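Local coordinates for protein inactive Zymogen C11 Protease (PDB 6MZO) that is the inactive zymogen of a clostripain-like C11 protease, which probably cleaves peptide bonds once it has been activated, at residues 223-231 with 322-331; 254-265 with 276-285. All blocks are in the same frame, centred on the assembly; numbering follows the deposited sequence.

Contact 1: residues 223-231 with 322-331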
loop_
_atom_site.group_PDB
_atom_site.type_symbol
_atom_site.label_atom_id
_atom_site.label_comp_id
_atom_site.label_asym_id
_atom_site.label_seq_id
_atom_site.Cartn_x
_atom_site.Cartn_y
_atom_site.Cartn_z
ATOM N N GLU A 223 17.902 -9.678 1.647
ATOM C CA GLU A 223 17.432 -9.389 2.978
ATOM C C GLU A 223 16.035 -9.998 3.083
ATOM O O GLU A 223 15.862 -11.223 2.904
ATOM C CB GLU A 223 17.401 -7.898 3.247
ATOM C CG GLU A 223 18.739 -7.329 3.489
ATOM C CD GLU A 223 19.383 -8.012 4.650
ATOM O OE1 GLU A 223 18.974 -7.719 5.795
ATOM O OE2 GLU A 223 20.285 -8.844 4.423
ATOM N N ALA A 224 15.036 -9.163 3.352
ATOM C CA ALA A 224 13.688 -9.661 3.418
ATOM C C ALA A 224 12.706 -8.607 2.923
ATOM O O ALA A 224 12.890 -7.413 3.178
ATOM C CB ALA A 224 13.319 -10.046 4.816
ATOM N N GLY A 225 11.728 -9.045 2.156
ATOM C CA GLY A 225 10.706 -8.134 1.668
ATOM C C GLY A 225 9.732 -8.885 0.773
ATOM O O GLY A 225 10.108 -9.888 0.164
ATOM N N THR A 226 8.495 -8.399 0.717
ATOM C CA THR A 226 7.455 -8.972 -0.125
ATOM C C THR A 226 6.824 -7.845 -0.884
ATOM O O THR A 226 6.623 -6.756 -0.273
ATOM C CB THR A 226 6.357 -9.719 0.679
ATOM O OG1 THR A 226 5.635 -8.773 1.509
ATOM C CG2 THR A 226 6.962 -10.870 1.542
ATOM N N ILE A 227 6.487 -8.055 -2.172
ATOM C CA ILE A 227 5.881 -6.970 -2.969
ATOM C C ILE A 227 4.853 -7.596 -3.907
ATOM O O ILE A 227 4.942 -8.792 -4.266
ATOM C CB ILE A 227 6.985 -6.197 -3.761
ATOM C CG1 ILE A 227 6.443 -4.872 -4.348
ATOM C CG2 ILE A 227 7.652 -7.139 -4.761
ATOM C CD1 ILE A 227 6.235 -3.937 -3.193
ATOM N N SER A 228 3.830 -6.828 -4.237
ATOM C CA SER A 228 2.881 -7.206 -5.285
ATOM C C SER A 228 2.242 -6.031 -5.924
ATOM O O SER A 228 2.273 -4.896 -5.379
ATOM C CB SER A 228 1.790 -8.116 -4.736
ATOM O OG SER A 228 1.109 -7.505 -3.648
ATOM N N VAL A 229 1.760 -6.298 -7.129
ATOM C CA VAL A 229 1.097 -5.276 -7.917
ATOM C C VAL A 229 -0.271 -5.778 -8.373
ATOM O O VAL A 229 -0.350 -6.865 -9.005
ATOM C CB VAL A 229 1.892 -4.968 -9.192
ATOM C CG1 VAL A 229 1.178 -3.876 -9.981
ATOM C CG2 VAL A 229 3.261 -4.465 -8.887
ATOM N N MET A 230 -1.316 -5.013 -8.098
ATOM C CA MET A 230 -2.681 -5.457 -8.426
ATOM C C MET A 230 -3.234 -4.600 -9.540
ATOM O O MET A 230 -3.059 -3.354 -9.562
ATOM C CB MET A 230 -3.598 -5.402 -7.172
ATOM C CG MET A 230 -3.562 -6.628 -6.277
ATOM S SD MET A 230 -1.932 -7.033 -5.666
ATOM C CE MET A 230 -1.637 -5.561 -4.660
ATOM N N LYS A 231 -3.920 -5.265 -10.493
ATOM C CA LYS A 231 -4.532 -4.594 -11.628
ATOM C C LYS A 231 -6.020 -4.352 -11.289
ATOM O O LYS A 231 -6.855 -5.286 -11.253
ATOM C CB LYS A 231 -4.375 -5.467 -12.924
ATOM C CG LYS A 231 -4.862 -4.763 -14.219
ATOM C CD LYS A 231 -4.409 -5.663 -15.385
ATOM C CE LYS A 231 -4.930 -5.123 -16.712
ATOM N NZ LYS A 231 -6.320 -5.572 -16.834
ATOM N N TYR A 322 12.003 -12.569 12.041
ATOM C CA TYR A 322 11.982 -13.003 10.649
ATOM C C TYR A 322 11.217 -14.292 10.624
ATOM O O TYR A 322 11.539 -15.222 11.338
ATOM C CB TYR A 322 13.379 -13.188 10.056
ATOM C CG TYR A 322 14.163 -11.903 9.940
ATOM C CD1 TYR A 322 14.866 -11.402 11.027
ATOM C CD2 TYR A 322 14.192 -11.190 8.746
ATOM C CE1 TYR A 322 15.581 -10.221 10.936
ATOM C CE2 TYR A 322 14.912 -9.998 8.633
ATOM C CZ TYR A 322 15.600 -9.514 9.735
ATOM O OH TYR A 322 16.322 -8.337 9.653
ATOM N N LEU A 323 10.187 -14.341 9.801
ATOM C CA LEU A 323 9.334 -15.505 9.713
ATOM C C LEU A 323 9.362 -16.019 8.280
ATOM O O LEU A 323 9.376 -15.255 7.341
ATOM C CB LEU A 323 7.875 -15.140 10.131
ATOM C CG LEU A 323 7.685 -14.666 11.572
ATOM C CD1 LEU A 323 6.211 -14.268 11.789
ATOM C CD2 LEU A 323 8.064 -15.722 12.585
ATOM N N PRO A 324 9.301 -17.325 8.091
ATOM C CA PRO A 324 9.324 -18.018 6.793
ATOM C C PRO A 324 8.081 -17.733 5.952
ATOM O O PRO A 324 6.967 -17.736 6.461
ATOM C CB PRO A 324 9.422 -19.504 7.204
ATOM C CG PRO A 324 8.659 -19.515 8.510
ATOM C CD PRO A 324 9.233 -18.301 9.198
ATOM N N VAL A 325 8.310 -17.393 4.680
ATOM C CA VAL A 325 7.227 -17.253 3.701
ATOM C C VAL A 325 7.223 -18.535 2.936
ATOM O O VAL A 325 8.013 -18.707 2.005
ATOM C CB VAL A 325 7.449 -16.072 2.772
ATOM C CG1 VAL A 325 6.335 -16.028 1.702
ATOM C CG2 VAL A 325 7.382 -14.795 3.606
ATOM N N ASN A 326 6.376 -19.468 3.396
ATOM C CA ASN A 326 6.293 -20.775 2.763
ATOM C C ASN A 326 5.217 -20.821 1.674
ATOM O O ASN A 326 5.323 -21.632 0.766
ATOM C CB ASN A 326 6.016 -21.884 3.795
ATOM C CG ASN A 326 7.114 -22.014 4.855
ATOM O OD1 ASN A 326 6.823 -22.143 6.050
ATOM N ND2 ASN A 326 8.373 -21.963 4.430
ATOM N N LYS A 327 4.199 -19.954 1.757
ATOM C CA LYS A 327 3.118 -19.838 0.753
ATOM C C LYS A 327 2.984 -18.377 0.457
ATOM O O LYS A 327 2.940 -17.589 1.393
ATOM C CB LYS A 327 1.773 -20.375 1.247
ATOM C CG LYS A 327 1.868 -21.952 1.445
ATOM C CD LYS A 327 0.581 -22.480 1.974
ATOM C CE LYS A 327 0.692 -24.011 2.158
ATOM N NZ LYS A 327 -0.547 -24.530 2.820
ATOM N N TYR A 328 2.922 -17.997 -0.817
ATOM C CA TYR A 328 2.913 -16.543 -1.079
ATOM C C TYR A 328 2.036 -16.251 -2.263
ATOM O O TYR A 328 2.453 -16.527 -3.436
ATOM C CB TYR A 328 4.359 -16.065 -1.334
ATOM C CG TYR A 328 4.404 -14.585 -1.578
ATOM C CD1 TYR A 328 4.092 -13.740 -0.567
ATOM C CD2 TYR A 328 4.768 -14.042 -2.840
ATOM C CE1 TYR A 328 4.063 -12.349 -0.746
ATOM C CE2 TYR A 328 4.767 -12.637 -3.032
ATOM C CZ TYR A 328 4.416 -11.827 -1.978
ATOM O OH TYR A 328 4.359 -10.469 -2.127
ATOM N N SER A 329 0.825 -15.690 -2.015
ATOM C CA SER A 329 -0.082 -15.372 -3.148
ATOM C C SER A 329 0.006 -13.891 -3.592
ATOM O O SER A 329 -0.523 -13.496 -4.642
ATOM C CB SER A 329 -1.533 -15.759 -2.749
ATOM O OG SER A 329 -2.001 -14.854 -1.748
ATOM N N GLY A 330 0.738 -13.087 -2.809
ATOM C CA GLY A 330 0.894 -11.644 -3.095
ATOM C C GLY A 330 -0.218 -10.825 -2.454
ATOM O O GLY A 330 -0.172 -9.625 -2.494
ATOM N N LEU A 331 -1.214 -11.490 -1.818
ATOM C CA LEU A 331 -2.272 -10.731 -1.117
ATOM C C LEU A 331 -2.471 -11.343 0.275
ATOM O O LEU A 331 -2.492 -12.537 0.418
ATOM C CB LEU A 331 -3.631 -10.755 -1.837
ATOM C CG LEU A 331 -3.663 -9.843 -3.105
ATOM C CD1 LEU A 331 -5.010 -10.090 -3.804
ATOM C CD2 LEU A 331 -3.564 -8.435 -2.675
#
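The phenol end of Y328 lies against T226, its OH 3.5 Å and its CE1 3.8 Å from T226 CB, the two side chains meeting at a slant. The phenol goes further and donates from OH to the backbone O of I227 at 2.8 Å. That carbonyl lies at the edge of the ring, in its plane, whereas the hydroxyl stands well above the carbonyl plane, 63° out of it. Setting CG opposite the backbone N (chi1 -179°) extends the ring from the loop to the strand, and the loop then doubles back so that G330 N sits 3.8 Å above the plane of the Y328 ring, over its centre. A phenylalanine in its place could still lie against T226 but would probably leave I227 O without its donor from the loop, and the ring less firmly held.

A second grip follows one residue along the strand and two along the loop: S228 OG donates to G330 O over 2.7 Å, this time in the carbonyl plane and on a lone pair. A side chain on G330 would crowd S228 and jam against the preceding carbonyl, which explains the glycine. Beyond it the contact turns apolar. M230, bent at chi2 and chi3, brings SD to 3.7 Å from L331 CD2, the two side chains lying alongside and pointing opposite ways. At the other end A224 CB meets the edge of the Y322 ring at CE2, 4.1 Å away.

T226 OG1 bonds to S184 and T186, and S228 OG also to S166. Strand 226-231 runs antiparallel between strands 178-183 and 302-307; I227 and V229 pack on helix 209-220, while T226, S228 and M230 face the loop that follows strand 321-324.

Contact 2: residues 254-265 with 276-285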
loop_
_atom_site.group_PDB
_atom_site.type_symbol
_atom_site.label_atom_id
_atom_site.label_comp_id
_atom_site.label_asym_id
_atom_site.label_seq_id
_atom_site.Cartn_x
_atom_site.Cartn_y
_atom_site.Cartn_z
ATOM N N LEU A 254 -16.766 -20.253 9.362
ATOM C CA LEU A 254 -15.546 -19.474 9.274
ATOM C C LEU A 254 -14.622 -19.751 10.460
ATOM O O LEU A 254 -13.397 -19.883 10.322
ATOM C CB LEU A 254 -15.882 -17.970 9.198
ATOM C CG LEU A 254 -16.727 -17.686 7.969
ATOM C CD1 LEU A 254 -17.236 -16.205 8.097
ATOM C CD2 LEU A 254 -15.924 -17.793 6.661
ATOM N N PHE A 255 -15.242 -19.857 11.619
ATOM C CA PHE A 255 -14.479 -19.984 12.846
ATOM C C PHE A 255 -13.848 -21.359 12.946
ATOM O O PHE A 255 -12.900 -21.563 13.708
ATOM C CB PHE A 255 -15.376 -19.740 14.069
ATOM C CG PHE A 255 -15.869 -18.291 14.215
ATOM C CD1 PHE A 255 -15.306 -17.250 13.468
ATOM C CD2 PHE A 255 -16.888 -18.007 15.093
ATOM C CE1 PHE A 255 -15.782 -15.976 13.631
ATOM C CE2 PHE A 255 -17.362 -16.716 15.286
ATOM C CZ PHE A 255 -16.803 -15.688 14.545
ATOM N N ALA A 256 -14.361 -22.310 12.189
ATOM C CA ALA A 256 -13.766 -23.645 12.156
ATOM C C ALA A 256 -12.423 -23.715 11.392
ATOM O O ALA A 256 -11.662 -24.706 11.512
ATOM C CB ALA A 256 -14.790 -24.660 11.557
ATOM N N VAL A 257 -12.079 -22.690 10.624
ATOM C CA VAL A 257 -10.784 -22.688 9.970
ATOM C C VAL A 257 -9.670 -22.497 10.994
ATOM O O VAL A 257 -9.669 -21.494 11.709
ATOM C CB VAL A 257 -10.671 -21.566 8.939
ATOM C CG1 VAL A 257 -9.245 -21.501 8.370
ATOM C CG2 VAL A 257 -11.792 -21.664 7.882
ATOM N N PRO A 258 -8.698 -23.417 11.034
ATOM C CA PRO A 258 -7.652 -23.291 12.063
ATOM C C PRO A 258 -6.484 -22.387 11.640
ATOM O O PRO A 258 -5.637 -22.747 10.809
ATOM C CB PRO A 258 -7.182 -24.747 12.252
ATOM C CG PRO A 258 -7.299 -25.355 10.882
ATOM C CD PRO A 258 -8.486 -24.604 10.173
ATOM N N VAL A 259 -6.415 -21.203 12.240
ATOM C CA VAL A 259 -5.367 -20.265 11.822
ATOM C C VAL A 259 -3.958 -20.751 12.125
ATOM O O VAL A 259 -3.008 -20.273 11.536
ATOM C CB VAL A 259 -5.507 -18.877 12.442
ATOM C CG1 VAL A 259 -6.797 -18.239 11.962
ATOM C CG2 VAL A 259 -5.424 -18.972 13.963
ATOM N N SER A 260 -3.836 -21.673 13.068
ATOM C CA SER A 260 -2.527 -22.195 13.441
ATOM C C SER A 260 -1.870 -22.960 12.291
ATOM O O SER A 260 -0.650 -23.177 12.295
ATOM C CB SER A 260 -2.684 -23.087 14.656
ATOM O OG SER A 260 -3.435 -24.236 14.297
ATOM N N GLU A 261 -2.689 -23.293 11.279
ATOM C CA GLU A 261 -2.244 -24.008 10.087
ATOM C C GLU A 261 -1.943 -23.053 8.928
ATOM O O GLU A 261 -1.421 -23.493 7.901
ATOM C CB GLU A 261 -3.317 -24.989 9.601
ATOM C CG GLU A 261 -3.709 -26.031 10.617
ATOM C CD GLU A 261 -2.525 -26.821 11.022
ATOM O OE1 GLU A 261 -1.904 -27.445 10.138
ATOM O OE2 GLU A 261 -2.184 -26.773 12.215
ATOM N N LEU A 262 -2.307 -21.776 9.075
ATOM C CA LEU A 262 -2.241 -20.855 7.935
ATOM C C LEU A 262 -0.927 -20.109 7.835
ATOM O O LEU A 262 -0.290 -19.843 8.842
ATOM C CB LEU A 262 -3.340 -19.784 8.014
ATOM C CG LEU A 262 -4.771 -20.273 7.852
ATOM C CD1 LEU A 262 -5.756 -19.074 8.063
ATOM C CD2 LEU A 262 -4.929 -20.883 6.462
ATOM N N GLN A 263 -0.542 -19.720 6.605
ATOM C CA GLN A 263 0.629 -18.915 6.439
ATOM C C GLN A 263 0.386 -17.506 7.009
ATOM O O GLN A 263 -0.471 -16.772 6.540
ATOM C CB GLN A 263 1.006 -18.801 4.939
ATOM C CG GLN A 263 2.037 -17.689 4.597
ATOM C CD GLN A 263 3.425 -18.006 5.046
ATOM O OE1 GLN A 263 3.987 -19.049 4.692
ATOM N NE2 GLN A 263 4.006 -17.136 5.841
ATOM N N ILE A 264 1.191 -17.131 7.991
ATOM C CA ILE A 264 1.045 -15.775 8.565
ATOM C C ILE A 264 1.446 -14.678 7.568
ATOM O O ILE A 264 2.439 -14.859 6.849
ATOM C CB ILE A 264 1.926 -15.643 9.827
ATOM C CG1 ILE A 264 1.329 -16.452 10.920
ATOM C CG2 ILE A 264 2.028 -14.153 10.309
ATOM C CD1 ILE A 264 2.346 -16.672 12.034
ATOM N N MET A 265 0.713 -13.560 7.547
ATOM C CA MET A 265 1.198 -12.368 6.807
ATOM C C MET A 265 1.454 -11.243 7.784
ATOM O O MET A 265 2.460 -10.544 7.644
ATOM C CB MET A 265 0.175 -11.940 5.716
ATOM C CG MET A 265 0.254 -12.917 4.528
ATOM S SD MET A 265 1.708 -12.562 3.442
ATOM C CE MET A 265 2.451 -14.187 3.233
ATOM N N TYR A 276 -3.558 -13.203 7.094
ATOM C CA TYR A 276 -2.894 -14.390 6.617
ATOM C C TYR A 276 -2.848 -14.400 5.089
ATOM O O TYR A 276 -3.423 -13.579 4.482
ATOM C CB TYR A 276 -3.645 -15.612 7.106
ATOM C CG TYR A 276 -3.558 -15.803 8.591
ATOM C CD1 TYR A 276 -4.447 -15.210 9.441
ATOM C CD2 TYR A 276 -2.576 -16.553 9.130
ATOM C CE1 TYR A 276 -4.359 -15.377 10.793
ATOM C CE2 TYR A 276 -2.479 -16.721 10.479
ATOM C CZ TYR A 276 -3.378 -16.137 11.306
ATOM O OH TYR A 276 -3.270 -16.312 12.646
ATOM N N ASP A 277 -2.151 -15.352 4.490
ATOM C CA ASP A 277 -2.104 -15.414 3.046
ATOM C C ASP A 277 -3.485 -15.707 2.481
ATOM O O ASP A 277 -4.141 -16.587 2.909
ATOM C CB ASP A 277 -1.114 -16.455 2.533
ATOM C CG ASP A 277 -1.097 -16.544 1.032
ATOM O OD1 ASP A 277 -0.619 -15.615 0.432
ATOM O OD2 ASP A 277 -1.600 -17.499 0.483
ATOM N N PHE A 278 -3.875 -14.940 1.484
ATOM C CA PHE A 278 -5.176 -15.039 0.874
ATOM C C PHE A 278 -5.505 -16.404 0.257
ATOM O O PHE A 278 -6.495 -16.982 0.534
ATOM C CB PHE A 278 -5.303 -13.899 -0.124
ATOM C CG PHE A 278 -6.669 -13.672 -0.676
ATOM C CD1 PHE A 278 -7.796 -14.037 -0.012
ATOM C CD2 PHE A 278 -6.803 -13.038 -1.861
ATOM C CE1 PHE A 278 -9.026 -13.768 -0.530
ATOM C CE2 PHE A 278 -8.027 -12.768 -2.392
ATOM C CZ PHE A 278 -9.144 -13.134 -1.722
ATOM N N ASP A 279 -4.609 -16.894 -0.577
ATOM C CA ASP A 279 -4.803 -18.161 -1.236
ATOM C C ASP A 279 -4.888 -19.287 -0.225
ATOM O O ASP A 279 -5.736 -20.097 -0.313
ATOM C CB ASP A 279 -3.694 -18.394 -2.277
ATOM C CG ASP A 279 -3.832 -19.702 -3.028
ATOM O OD1 ASP A 279 -3.680 -20.729 -2.437
ATOM O OD2 ASP A 279 -4.047 -19.655 -4.217
ATOM N N ASP A 280 -3.998 -19.289 0.742
ATOM C CA ASP A 280 -3.994 -20.298 1.765
ATOM C C ASP A 280 -5.352 -20.344 2.482
ATOM O O ASP A 280 -5.921 -21.373 2.620
ATOM C CB ASP A 280 -2.850 -20.057 2.730
ATOM C CG ASP A 280 -2.513 -21.269 3.583
ATOM O OD1 ASP A 280 -2.972 -22.340 3.281
ATOM O OD2 ASP A 280 -1.786 -21.090 4.533
ATOM N N TYR A 281 -5.844 -19.197 2.897
ATOM C CA TYR A 281 -7.131 -19.132 3.562
ATOM C C TYR A 281 -8.240 -19.669 2.674
ATOM O O TYR A 281 -8.994 -20.505 3.063
ATOM C CB TYR A 281 -7.445 -17.703 3.958
ATOM C CG TYR A 281 -8.762 -17.505 4.653
ATOM C CD1 TYR A 281 -9.148 -18.328 5.670
ATOM C CD2 TYR A 281 -9.591 -16.482 4.296
ATOM C CE1 TYR A 281 -10.353 -18.142 6.310
ATOM C CE2 TYR A 281 -10.787 -16.279 4.929
ATOM C CZ TYR A 281 -11.153 -17.118 5.936
ATOM O OH TYR A 281 -12.329 -16.931 6.564
ATOM N N VAL A 282 -8.332 -19.148 1.473
ATOM C CA VAL A 282 -9.368 -19.597 0.546
ATOM C C VAL A 282 -9.290 -21.098 0.289
ATOM O O VAL A 282 -10.342 -21.787 0.230
ATOM C CB VAL A 282 -9.267 -18.773 -0.850
ATOM C CG1 VAL A 282 -10.040 -19.498 -1.937
ATOM C CG2 VAL A 282 -9.796 -17.379 -0.646
ATOM N N SER A 283 -8.075 -21.657 0.244
ATOM C CA SER A 283 -7.943 -23.100 0.022
ATOM C C SER A 283 -8.590 -23.959 1.152
ATOM O O SER A 283 -8.926 -25.128 0.938
ATOM C CB SER A 283 -6.440 -23.490 -0.145
ATOM O OG SER A 283 -5.832 -23.581 1.149
ATOM N N ARG A 284 -8.820 -23.362 2.327
ATOM C CA ARG A 284 -9.476 -24.049 3.451
ATOM C C ARG A 284 -10.987 -24.068 3.373
ATOM O O ARG A 284 -11.645 -24.839 4.073
ATOM C CB ARG A 284 -9.131 -23.404 4.797
ATOM C CG ARG A 284 -7.669 -23.172 5.079
ATOM C CD ARG A 284 -6.896 -24.380 4.790
ATOM N NE ARG A 284 -5.468 -24.098 4.693
ATOM C CZ ARG A 284 -4.532 -24.737 5.394
ATOM N NH1 ARG A 284 -4.889 -25.722 6.259
ATOM N NH2 ARG A 284 -3.258 -24.403 5.236
ATOM N N LEU A 285 -11.548 -23.242 2.527
ATOM C CA LEU A 285 -12.997 -23.061 2.442
ATOM C C LEU A 285 -13.555 -23.450 1.082
ATOM O O LEU A 285 -14.696 -23.939 1.002
ATOM C CB LEU A 285 -13.353 -21.610 2.718
ATOM C CG LEU A 285 -13.179 -21.170 4.186
ATOM C CD1 LEU A 285 -13.358 -19.675 4.272
ATOM C CD2 LEU A 285 -14.233 -21.852 5.087
HETATM O O HOH W 1 -12.155 -17.778 9.213
HETATM O O HOH W 2 -0.175 -23.221 5.270
#
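The ring of Y276 is wedged among V259, L262 and I264, and here the packing is tight. L262 CB comes to 3.5 Å from Y276 CD2, and its CD1 methyl makes a CH-pi contact over one face of the ring, offset toward the rim. V259 CB meets the phenol end, 3.4 Å from Y276 OH, and I264 CG1 reaches CE2. Beside the ring the backbones close a single beta bridge between I264 and Y276, with D277 N donating to Q263 O at 3.0 Å. A second apolar patch lies toward helix 251-255, where V257 sets CG1 at the edge of the Y281 ring and CG2 3.7 Å from L285 CD2. Water 1 links Y281 OH to L254 O in this patch.

The side carrying E261 and R284 is looser and more polar. D280 holds it together: its OD2 accepts Q263 N at 2.8 Å, met nearly along the C-O bond, and also takes a hydrogen from water 2, which donates in addition to E261 O. The other oxygen, OD1, forms a salt bridge with R284 NH2 at 2.9 Å, in the guanidinium plane. A bend at chi2 (-48°) folds R284 back over its own helix, so that L262 CD2 covers one face of the guanidinium, 3.7 Å from NE. The charge of R284 probably helps to keep D280 ionised. The side chain of E261 meets R284 through CB, near NH1, while its carboxylate leads away.

D277 OD2 accepts D280 N, while OD1 turns to S329. This is a classic helix N-cap, placed where the short strand 275-277 passes directly into helix 278-283, with the 3-10 turn 259-261 and the extended residues after it folded across the helix.

The two contacts, their centres 16 Å apart, are joined through the loop 322-331 of contact 1. S329 OG lies 2.7 Å from D277 OD1, tying that loop to the N-cap of contact 2. N326 N lies 2.8 Å from Q263 OE1, and Q263 NE2 donates to P324 O, so one glutamine amide grips both ends of the bend. Contact 1 thus fastens the loop to the central sheet, and the bonds to Q263 and D277 join the same loop to contact 2. S166, bonded to S228, follows strand 155-162, the region where clan CD peptidases usually carry their cysteine. The side chain of L254 in contact 2 is about 3 Å from a glycerol, probably from the crystallisation liquor.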